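PDB 3P8A: uncharacterized protein from Staphylococcus aureus, which is of unknown function but carries a glyoxalase-like domain of the VOC family, and so probably resembles the glyoxalases and related enzymes in fold. Local coordinates for residues Y69-D74 against V92-Q97; I98-Y103 against E161-F166; L152-Q157 against K210-D215. All blocks are in the same frame, centred on the assembly; numbering follows the deposited sequence.

Interaction 1 (Y69-D74 against V92-Q97); sequences YIELLD and VAFATQ
The isobutyl end of L73 meets the ring of F94 almost crosswise, the two side chains running at about a right angle to each other. Methyl CD2 of L73 does most of the touching: it sits 3.8 Å from CE1 of F94 and just as near to CD1, straddling that ring bond from an oblique direction. The other methyl, CD1 of L73, follows a little farther off, at 4.1 Å from F94 CE1, so both tips of the leucine fork bear on one ring atom. With CG anti to the backbone N (chi1 -173°), L73 sends this fork off the strand toward the loop. CD2 also comes within 4.2 Å of the CA of A95, the next residue along the loop.

Two residues back on the same side of the strand, E71 reaches across with its chain extended. Its carboxylate, tilted 31° from the plane of the F94 ring, brings OE2 to 4.2 Å from CE1 of F94. This is a loose contact; OE2 is held by hydrogen bonds from N60 ND2 and with a bound glycerol, probably from the crystallisation liquor. The F94 ring is packed from within its own loop too, since CB of A95 lies 4.1 Å above one face, shifted toward the rim. Farther round, F94 meets H53 edge-to-face.

All four touching residues are buried. A loop ahead of helix 97-100 is thus laid against strand 69-75 of the large mixed sheet, with F94 next to the E71 carboxylate, while the glycerol bonds to E71 and Y69 OH. Its place on this strand is consistent with the cupped sheet in which VOC enzymes usually bind ligands; the natural ligand, if any, is unknown.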
loop_
_atom_site.group_PDB
_atom_site.type_symbol
_atom_site.label_atom_id
_atom_site.label_comp_id
_atom_site.label_asym_id
_atom_site.label_seq_id
_atom_site.Cartn_x
_atom_site.Cartn_y
_atom_site.Cartn_z
ATOM N N TYR A 69 2.786 6.913 4.270
ATOM C CA TYR A 69 3.816 6.190 4.998
ATOM C C TYR A 69 4.136 4.853 4.393
ATOM O O TYR A 69 3.477 4.410 3.461
ATOM C CB TYR A 69 3.413 6.018 6.487
ATOM C CG TYR A 69 2.131 5.258 6.738
ATOM C CD1 TYR A 69 2.159 3.932 7.162
ATOM C CD2 TYR A 69 0.887 5.878 6.601
ATOM C CE1 TYR A 69 0.978 3.230 7.416
ATOM C CE2 TYR A 69 -0.299 5.187 6.861
ATOM C CZ TYR A 69 -0.248 3.861 7.255
ATOM O OH TYR A 69 -1.406 3.176 7.511
ATOM N N ILE A 70 5.160 4.215 4.950
ATOM C CA ILE A 70 5.557 2.861 4.613
ATOM C C ILE A 70 5.104 2.008 5.785
ATOM O O ILE A 70 5.478 2.288 6.932
ATOM C CB ILE A 70 7.093 2.732 4.400
ATOM C CG1 ILE A 70 7.585 3.702 3.289
ATOM C CG2 ILE A 70 7.439 1.270 4.054
ATOM C CD1 ILE A 70 9.105 4.046 3.347
ATOM N N GLU A 71 4.312 0.967 5.499
ATOM C CA GLU A 71 3.892 0.026 6.507
ATOM C C GLU A 71 4.736 -1.221 6.369
ATOM O O GLU A 71 4.660 -1.916 5.360
ATOM C CB GLU A 71 2.391 -0.293 6.425
ATOM C CG GLU A 71 1.926 -1.141 7.604
ATOM C CD GLU A 71 0.555 -1.773 7.487
ATOM O OE1 GLU A 71 0.028 -1.847 6.355
ATOM O OE2 GLU A 71 0.037 -2.261 8.517
ATOM N N LEU A 72 5.579 -1.486 7.369
ATOM C CA LEU A 72 6.374 -2.712 7.392
ATOM C C LEU A 72 5.518 -3.671 8.178
ATOM O O LEU A 72 5.043 -3.309 9.237
ATOM C CB LEU A 72 7.726 -2.510 8.071
ATOM C CG LEU A 72 8.633 -1.417 7.551
ATOM C CD1 LEU A 72 9.973 -1.605 8.114
ATOM C CD2 LEU A 72 8.706 -1.386 5.997
ATOM N N LEU A 73 5.256 -4.838 7.644
ATOM C CA LEU A 73 4.314 -5.777 8.228
ATOM C C LEU A 73 4.920 -7.132 8.453
ATOM O O LEU A 73 5.674 -7.612 7.616
ATOM C CB LEU A 73 3.054 -5.851 7.289
ATOM C CG LEU A 73 1.810 -6.667 7.759
ATOM C CD1 LEU A 73 1.080 -5.967 8.939
ATOM C CD2 LEU A 73 0.841 -6.892 6.610
ATOM N N ASP A 74 4.588 -7.772 9.603
ATOM C CA ASP A 74 5.029 -9.132 9.904
ATOM C C ASP A 74 3.903 -9.910 10.613
ATOM O O ASP A 74 2.929 -9.319 11.044
ATOM C CB ASP A 74 6.312 -9.118 10.742
ATOM C CG ASP A 74 7.112 -10.428 10.854
ATOM O OD1 ASP A 74 6.798 -11.405 10.107
ATOM O OD2 ASP A 74 8.106 -10.441 11.600
ATOM N N VAL A 92 -9.100 -11.669 0.120
ATOM C CA VAL A 92 -8.795 -10.293 -0.300
ATOM C C VAL A 92 -7.948 -9.463 0.685
ATOM O O VAL A 92 -7.363 -8.462 0.270
ATOM C CB VAL A 92 -10.072 -9.494 -0.704
ATOM C CG1 VAL A 92 -10.805 -10.147 -1.868
ATOM C CG2 VAL A 92 -11.009 -9.274 0.480
ATOM N N ALA A 93 -7.976 -9.799 1.979
ATOM C CA ALA A 93 -7.340 -8.981 3.030
ATOM C C ALA A 93 -5.841 -8.707 2.835
ATOM O O ALA A 93 -5.123 -9.565 2.312
ATOM C CB ALA A 93 -7.604 -9.584 4.401
ATOM N N PHE A 94 -5.374 -7.509 3.248
ATOM C CA PHE A 94 -3.961 -7.161 3.114
ATOM C C PHE A 94 -3.045 -8.130 3.873
ATOM O O PHE A 94 -2.036 -8.547 3.316
ATOM C CB PHE A 94 -3.692 -5.697 3.518
ATOM C CG PHE A 94 -3.696 -5.476 5.008
ATOM C CD1 PHE A 94 -2.509 -5.428 5.721
ATOM C CD2 PHE A 94 -4.896 -5.398 5.712
ATOM C CE1 PHE A 94 -2.520 -5.283 7.115
ATOM C CE2 PHE A 94 -4.906 -5.291 7.103
ATOM C CZ PHE A 94 -3.718 -5.218 7.798
ATOM N N ALA A 95 -3.393 -8.513 5.129
ATOM C CA ALA A 95 -2.537 -9.382 5.955
ATOM C C ALA A 95 -2.347 -10.807 5.416
ATOM O O ALA A 95 -1.245 -11.327 5.434
ATOM C CB ALA A 95 -3.055 -9.419 7.386
ATOM N N THR A 96 -3.423 -11.423 4.933
ATOM C CA THR A 96 -3.457 -12.781 4.423
ATOM C C THR A 96 -2.687 -12.949 3.116
ATOM O O THR A 96 -2.383 -14.087 2.737
ATOM C CB THR A 96 -4.908 -13.334 4.407
ATOM O OG1 THR A 96 -5.733 -12.470 3.640
ATOM C CG2 THR A 96 -5.528 -13.456 5.811
ATOM N N GLN A 97 -2.314 -11.822 2.445
ATOM C CA GLN A 97 -1.484 -11.830 1.229
ATOM C C GLN A 97 -0.147 -12.464 1.546
ATOM O O GLN A 97 0.425 -13.111 0.666
ATOM C CB GLN A 97 -1.219 -10.408 0.692
ATOM C CG GLN A 97 -2.416 -9.772 0.031
ATOM C CD GLN A 97 -2.021 -8.489 -0.651
ATOM O OE1 GLN A 97 -1.139 -8.458 -1.522
ATOM N NE2 GLN A 97 -2.684 -7.411 -0.299
#

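Interaction 2 (I98-Y103 against E161-F166); sequences IVQEKY and EIKPPF
Two waters, one on each side of the line from K163 NZ to Q100 OE1, do most of the work between these residues. The ammonium NZ of K163 and the amide oxygen OE1 of Q100 are 3.6 Å apart, too far for a direct bond. Water 2 spans that gap by accepting from K163 NZ at 2.7 Å and donating to Q100 OE1 at 2.9 Å. Water 1 accepts from the same NZ at 3.0 Å and lies at hydrogen-bonding distance from OE1, closing a ring of four heavy atoms.

The lysine reaches this spot by a bend near its root: chi2 is 84°, after which the chain runs straight out and crosses Q100 at about a right angle. Its NZ also bonds to the carbonyl oxygen of G91, so three acceptors grip the ammonium group. Q100 is fixed at its other end, where NE2 donates to G90 O; with both ends of the amide engaged, its rotation is well defined. Q100 and K163 thus converge on consecutive residues of the loop that precedes helix 97-100.

E101 points the same way, but its carboxylate only skirts the base of the lysine. OE2 of E101 stays 5.4 Å from K163 NZ; the opposite charges are not in contact, and any attraction would be long-range. OE1 forms a salt bridge with K108.

The helix ends just after Q100, and E101 is the first residue to leave helical angles. Y103 N bonds back to I98 O at 2.8 Å and K102 N to V99 O at 3.0 Å, with K102 at a positive phi of 54°. That pair of bonds is a Schellman motif, the classic way of ending a helix, and the contact ties this helix end to the proline-bearing loop that leads into strand 166-170.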
loop_
_atom_site.group_PDB
_atom_site.type_symbol
_atom_site.label_atom_id
_atom_site.label_comp_id
_atom_site.label_asym_id
_atom_site.label_seq_id
_atom_site.Cartn_x
_atom_site.Cartn_y
_atom_site.Cartn_z
ATOM N N ILE A 98 0.325 -12.318 2.811
ATOM C CA ILE A 98 1.587 -12.914 3.332
ATOM C C ILE A 98 1.535 -14.435 3.092
ATOM O O ILE A 98 2.470 -15.003 2.523
ATOM C CB ILE A 98 1.850 -12.562 4.833
ATOM C CG1 ILE A 98 2.086 -11.054 5.025
ATOM C CG2 ILE A 98 3.071 -13.348 5.398
ATOM C CD1 ILE A 98 2.134 -10.585 6.551
ATOM N N VAL A 99 0.400 -15.062 3.449
ATOM C CA VAL A 99 0.179 -16.511 3.274
ATOM C C VAL A 99 0.005 -16.887 1.799
ATOM O O VAL A 99 0.685 -17.778 1.288
ATOM C CB VAL A 99 -1.032 -17.019 4.130
ATOM C CG1 VAL A 99 -1.299 -18.514 3.879
ATOM C CG2 VAL A 99 -0.781 -16.772 5.610
ATOM N N GLN A 100 -0.931 -16.217 1.132
ATOM C CA GLN A 100 -1.296 -16.459 -0.269
ATOM C C GLN A 100 -0.125 -16.284 -1.234
ATOM O O GLN A 100 -0.050 -16.990 -2.253
ATOM C CB GLN A 100 -2.473 -15.573 -0.650
ATOM C CG GLN A 100 -3.767 -16.113 -0.050
ATOM C CD GLN A 100 -4.808 -15.077 0.190
ATOM O OE1 GLN A 100 -4.635 -13.883 -0.107
ATOM N NE2 GLN A 100 -5.925 -15.532 0.738
ATOM N N GLU A 101 0.810 -15.372 -0.890
ATOM C CA GLU A 101 2.010 -15.149 -1.674
ATOM C C GLU A 101 3.225 -15.937 -1.147
ATOM O O GLU A 101 4.365 -15.560 -1.382
ATOM C CB GLU A 101 2.267 -13.663 -1.904
ATOM C CG GLU A 101 1.116 -13.010 -2.646
ATOM C CD GLU A 101 1.045 -11.497 -2.603
ATOM O OE1 GLU A 101 2.113 -10.843 -2.636
ATOM O OE2 GLU A 101 -0.088 -10.965 -2.583
ATOM N N LYS A 102 2.949 -17.088 -0.487
ATOM C CA LYS A 102 3.893 -18.103 -0.005
ATOM C C LYS A 102 5.012 -17.560 0.879
ATOM O O LYS A 102 6.136 -18.084 0.812
ATOM C CB LYS A 102 4.477 -18.927 -1.194
ATOM C CG LYS A 102 3.440 -19.381 -2.251
ATOM C CD LYS A 102 4.091 -20.052 -3.443
ATOM C CE LYS A 102 3.089 -20.307 -4.526
ATOM N NZ LYS A 102 2.944 -19.155 -5.444
ATOM N N TYR A 103 4.719 -16.525 1.716
ATOM C CA TYR A 103 5.700 -15.936 2.651
ATOM C C TYR A 103 6.929 -15.328 1.954
ATOM O O TYR A 103 7.992 -15.210 2.561
ATOM C CB TYR A 103 6.084 -16.932 3.782
ATOM C CG TYR A 103 4.930 -17.287 4.698
ATOM C CD1 TYR A 103 4.698 -16.569 5.867
ATOM C CD2 TYR A 103 4.102 -18.369 4.423
ATOM C CE1 TYR A 103 3.628 -16.880 6.708
ATOM C CE2 TYR A 103 3.028 -18.689 5.255
ATOM C CZ TYR A 103 2.798 -17.943 6.400
ATOM O OH TYR A 103 1.784 -18.270 7.265
ATOM N N GLU A 161 -3.162 -10.148 -12.238
ATOM C CA GLU A 161 -1.732 -10.399 -12.181
ATOM C C GLU A 161 -1.222 -9.729 -10.896
ATOM O O GLU A 161 -0.370 -10.267 -10.191
ATOM C CB GLU A 161 -0.993 -9.784 -13.395
ATOM C CG GLU A 161 -1.166 -10.569 -14.679
ATOM C CD GLU A 161 -0.532 -11.940 -14.720
ATOM O OE1 GLU A 161 0.394 -12.200 -13.914
ATOM O OE2 GLU A 161 -0.970 -12.754 -15.567
ATOM N N ILE A 162 -1.799 -8.566 -10.592
ATOM C CA ILE A 162 -1.423 -7.688 -9.483
ATOM C C ILE A 162 -2.522 -7.629 -8.468
ATOM O O ILE A 162 -3.677 -7.414 -8.833
ATOM C CB ILE A 162 -1.122 -6.254 -10.071
ATOM C CG1 ILE A 162 0.027 -6.279 -11.068
ATOM C CG2 ILE A 162 -0.901 -5.197 -8.988
ATOM C CD1 ILE A 162 1.354 -6.945 -10.536
ATOM N N LYS A 163 -2.165 -7.749 -7.178
ATOM C CA LYS A 163 -3.189 -7.674 -6.142
ATOM C C LYS A 163 -3.777 -6.273 -6.194
ATOM O O LYS A 163 -3.009 -5.300 -6.183
ATOM C CB LYS A 163 -2.622 -7.959 -4.740
ATOM C CG LYS A 163 -3.715 -8.157 -3.696
ATOM C CD LYS A 163 -4.210 -9.574 -3.698
ATOM C CE LYS A 163 -5.130 -9.826 -2.535
ATOM N NZ LYS A 163 -5.482 -11.270 -2.492
ATOM N N PRO A 164 -5.124 -6.144 -6.328
ATOM C CA PRO A 164 -5.709 -4.807 -6.425
ATOM C C PRO A 164 -5.419 -3.931 -5.215
ATOM O O PRO A 164 -5.609 -4.374 -4.078
ATOM C CB PRO A 164 -7.230 -5.090 -6.516
ATOM C CG PRO A 164 -7.321 -6.467 -7.086
ATOM C CD PRO A 164 -6.176 -7.185 -6.405
ATOM N N PRO A 165 -5.039 -2.661 -5.444
ATOM C CA PRO A 165 -4.928 -1.712 -4.322
ATOM C C PRO A 165 -6.272 -1.652 -3.582
ATOM O O PRO A 165 -7.329 -1.895 -4.182
ATOM C CB PRO A 165 -4.656 -0.373 -5.018
ATOM C CG PRO A 165 -4.027 -0.746 -6.304
ATOM C CD PRO A 165 -4.741 -1.995 -6.732
ATOM N N PHE A 166 -6.227 -1.369 -2.279
ATOM C CA PHE A 166 -7.422 -1.337 -1.446
ATOM C C PHE A 166 -7.615 0.046 -0.850
ATOM O O PHE A 166 -6.755 0.911 -1.018
ATOM C CB PHE A 166 -7.405 -2.459 -0.391
ATOM C CG PHE A 166 -6.283 -2.368 0.612
ATOM C CD1 PHE A 166 -5.021 -2.866 0.314
ATOM C CD2 PHE A 166 -6.498 -1.823 1.874
ATOM C CE1 PHE A 166 -3.991 -2.795 1.250
ATOM C CE2 PHE A 166 -5.469 -1.768 2.812
ATOM C CZ PHE A 166 -4.226 -2.261 2.499
HETATM O O HOH W 1 -5.522 -11.555 0.457
HETATM O O HOH W 2 -3.164 -12.699 -2.337
#

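Interaction 3 (L152-Q157 against K210-D215); sequences LYIMNQ and KWFDMD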
loop_
_atom_site.group_PDB
_atom_site.type_symbol
_atom_site.label_atom_id
_atom_site.label_comp_id
_atom_site.label_asym_id
_atom_site.label_seq_id
_atom_site.Cartn_x
_atom_site.Cartn_y
_atom_site.Cartn_z
ATOM N N LEU A 152 -11.848 -1.363 2.455
ATOM C CA LEU A 152 -12.754 -1.856 1.419
ATOM C C LEU A 152 -11.857 -2.479 0.364
ATOM O O LEU A 152 -10.830 -1.898 -0.006
ATOM C CB LEU A 152 -13.599 -0.723 0.833
ATOM C CG LEU A 152 -14.603 -1.090 -0.282
ATOM C CD1 LEU A 152 -15.830 -1.807 0.276
ATOM C CD2 LEU A 152 -14.996 0.145 -1.044
ATOM N N TYR A 153 -12.196 -3.694 -0.047
ATOM C CA TYR A 153 -11.412 -4.428 -1.018
ATOM C C TYR A 153 -12.158 -4.660 -2.297
ATOM O O TYR A 153 -13.377 -4.852 -2.275
ATOM C CB TYR A 153 -11.026 -5.778 -0.455
ATOM C CG TYR A 153 -10.142 -5.690 0.770
ATOM C CD1 TYR A 153 -8.765 -5.540 0.648
ATOM C CD2 TYR A 153 -10.668 -5.860 2.046
ATOM C CE1 TYR A 153 -7.939 -5.484 1.766
ATOM C CE2 TYR A 153 -9.844 -5.848 3.174
ATOM C CZ TYR A 153 -8.482 -5.638 3.025
ATOM O OH TYR A 153 -7.652 -5.657 4.105
ATOM N N ILE A 154 -11.415 -4.728 -3.400
ATOM C CA ILE A 154 -11.973 -5.093 -4.695
ATOM C C ILE A 154 -11.819 -6.601 -4.844
ATOM O O ILE A 154 -10.741 -7.138 -4.611
ATOM C CB ILE A 154 -11.278 -4.318 -5.836
ATOM C CG1 ILE A 154 -11.650 -2.822 -5.764
ATOM C CG2 ILE A 154 -11.628 -4.933 -7.218
ATOM C CD1 ILE A 154 -10.765 -1.935 -6.589
HETATM N N MSE A 155 -12.900 -7.293 -5.225
HETATM C CA MSE A 155 -12.834 -8.725 -5.481
HETATM C C MSE A 155 -13.065 -9.008 -6.984
HETATM O O MSE A 155 -14.203 -9.186 -7.440
HETATM C CB MSE A 155 -13.796 -9.494 -4.583
HETATM C CG MSE A 155 -13.338 -10.896 -4.332
HETATM SE SE MSE A 155 -14.844 -12.066 -4.374
HETATM C CE MSE A 155 -14.803 -12.435 -6.305
ATOM N N ASN A 156 -11.979 -8.995 -7.752
ATOM C CA ASN A 156 -12.036 -9.229 -9.188
ATOM C C ASN A 156 -12.352 -10.693 -9.507
ATOM O O ASN A 156 -11.620 -11.586 -9.072
ATOM C CB ASN A 156 -10.749 -8.761 -9.873
ATOM C CG ASN A 156 -10.797 -8.711 -11.384
ATOM O OD1 ASN A 156 -9.761 -8.665 -12.048
ATOM N ND2 ASN A 156 -11.985 -8.706 -11.969
ATOM N N GLN A 157 -13.471 -10.921 -10.250
ATOM C CA GLN A 157 -13.960 -12.242 -10.671
ATOM C C GLN A 157 -13.070 -12.826 -11.769
ATOM O O GLN A 157 -12.970 -14.050 -11.902
ATOM C CB GLN A 157 -15.418 -12.163 -11.141
ATOM C CG GLN A 157 -16.363 -13.105 -10.379
ATOM C CD GLN A 157 -16.953 -12.515 -9.113
ATOM O OE1 GLN A 157 -17.010 -11.292 -8.917
ATOM N NE2 GLN A 157 -17.446 -13.379 -8.236
ATOM N N LYS A 210 -10.403 1.799 -14.469
ATOM C CA LYS A 210 -11.789 1.502 -14.158
ATOM C C LYS A 210 -12.071 1.698 -12.676
ATOM O O LYS A 210 -12.957 2.483 -12.322
ATOM C CB LYS A 210 -12.094 0.060 -14.562
ATOM C CG LYS A 210 -13.556 -0.218 -14.875
ATOM C CD LYS A 210 -13.814 -1.695 -15.174
ATOM C CE LYS A 210 -13.487 -2.136 -16.593
ATOM N NZ LYS A 210 -14.544 -1.752 -17.562
ATOM N N TRP A 211 -11.294 1.016 -11.811
ATOM C CA TRP A 211 -11.459 1.040 -10.364
ATOM C C TRP A 211 -11.059 2.347 -9.673
ATOM O O TRP A 211 -11.724 2.763 -8.727
ATOM C CB TRP A 211 -10.682 -0.110 -9.726
ATOM C CG TRP A 211 -10.998 -1.486 -10.239
ATOM C CD1 TRP A 211 -12.201 -1.942 -10.697
ATOM C CD2 TRP A 211 -10.130 -2.628 -10.190
ATOM N NE1 TRP A 211 -12.117 -3.286 -10.992
ATOM C CE2 TRP A 211 -10.857 -3.732 -10.688
ATOM C CE3 TRP A 211 -8.784 -2.813 -9.813
ATOM C CZ2 TRP A 211 -10.285 -4.997 -10.834
ATOM C CZ3 TRP A 211 -8.221 -4.070 -9.945
ATOM C CH2 TRP A 211 -8.963 -5.145 -10.451
ATOM N N PHE A 212 -9.981 2.977 -10.111
ATOM C CA PHE A 212 -9.480 4.167 -9.404
ATOM C C PHE A 212 -9.677 5.497 -10.070
ATOM O O PHE A 212 -9.177 6.508 -9.563
ATOM C CB PHE A 212 -8.026 3.939 -8.938
ATOM C CG PHE A 212 -7.798 2.562 -8.357
ATOM C CD1 PHE A 212 -8.481 2.147 -7.211
ATOM C CD2 PHE A 212 -6.936 1.666 -8.973
ATOM C CE1 PHE A 212 -8.304 0.863 -6.696
ATOM C CE2 PHE A 212 -6.762 0.376 -8.464
ATOM C CZ PHE A 212 -7.444 -0.018 -7.325
ATOM N N ASP A 213 -10.370 5.504 -11.240
ATOM C CA ASP A 213 -10.663 6.718 -11.995
ATOM C C ASP A 213 -9.377 7.514 -12.279
ATOM O O ASP A 213 -9.328 8.737 -12.127
ATOM C CB ASP A 213 -11.705 7.570 -11.221
ATOM C CG ASP A 213 -12.849 8.032 -12.085
ATOM O OD1 ASP A 213 -13.987 7.536 -11.882
ATOM O OD2 ASP A 213 -12.608 8.866 -12.986
HETATM N N MSE A 214 -8.311 6.793 -12.633
HETATM C CA MSE A 214 -7.007 7.382 -12.874
HETATM C C MSE A 214 -6.899 8.002 -14.269
HETATM O O MSE A 214 -7.725 7.714 -15.133
HETATM C CB MSE A 214 -5.917 6.309 -12.676
HETATM C CG MSE A 214 -5.611 6.015 -11.217
HETATM SE SE MSE A 214 -4.286 4.579 -11.066
HETATM C CE MSE A 214 -4.253 4.254 -9.116
ATOM N N ASP A 215 -5.905 8.870 -14.470
ATOM C CA ASP A 215 -5.610 9.509 -15.753
ATOM C C ASP A 215 -4.364 8.821 -16.333
ATOM O O ASP A 215 -3.541 8.311 -15.569
ATOM C CB ASP A 215 -5.339 11.018 -15.577
ATOM C CG ASP A 215 -6.545 11.897 -15.214
ATOM O OD1 ASP A 215 -7.658 11.631 -15.727
ATOM O OD2 ASP A 215 -6.358 12.881 -14.471
#
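The indole of W211 receives I154 on one face and N156 at its rim. Methyl CG2 of I154 stands over the six-membered ring, 3.9 Å from its centroid and only 16° off the normal, a clear CH-pi contact. At the edge, CG of N156 lies in the ring plane, 3.8 Å from CZ2 of W211; the asparagine amide is turned nearly upright to the indole, its plane 79° away. F212, the next residue of the helix, has CB of W211 lying 3.8 Å above the centre of one ring face.

The other branch of I154 is wedged between these two aromatic residues. Its CD1 touches CB of W211 at 3.6 Å and, obliquely, CE1 of F212 at 3.7 Å. The two branches part at CB, CG2 anti to the backbone N and CG1 beside it (chi1 -69°), which takes CG2 over the indole and CD1 to the ring of F212.

Apolar contact carries most of this join. I154 belongs to strand 147-155, next to the outermost strand 130-139, and it also touches L124 of helix 117-125. W211 and F212 lie near the end of helix 201-212; F212 meets W208 edge-to-face one turn earlier. Just beyond, D213 turns with positive phi, and the chain enters strand 215-219 of the second sheet.

How the interactions relate
Interactions 1 and 2 follow each other along the chain, with centres about 9 Å apart, and meet where F94 CB touches F166 CZ at 3.6 Å and L73 CD2 touches I98 CD1 at 3.9 Å. Interactions 2 and 3 alternate in sequence: residues 161-166, in the connection between strands 147-155 and 166-170, pack on helix 201-212, with P165 CD 3.4 Å from F212 CZ. Although the centres of interactions 1 and 3 lie about 18 Å apart, Y153 OH reaches F94 N at 3.1 Å, a probable hydrogen bond. The glycerol, probably a crystallisation additive, lies beside interaction 1, about 3 Å, nearest atoms, from the side chain of E71.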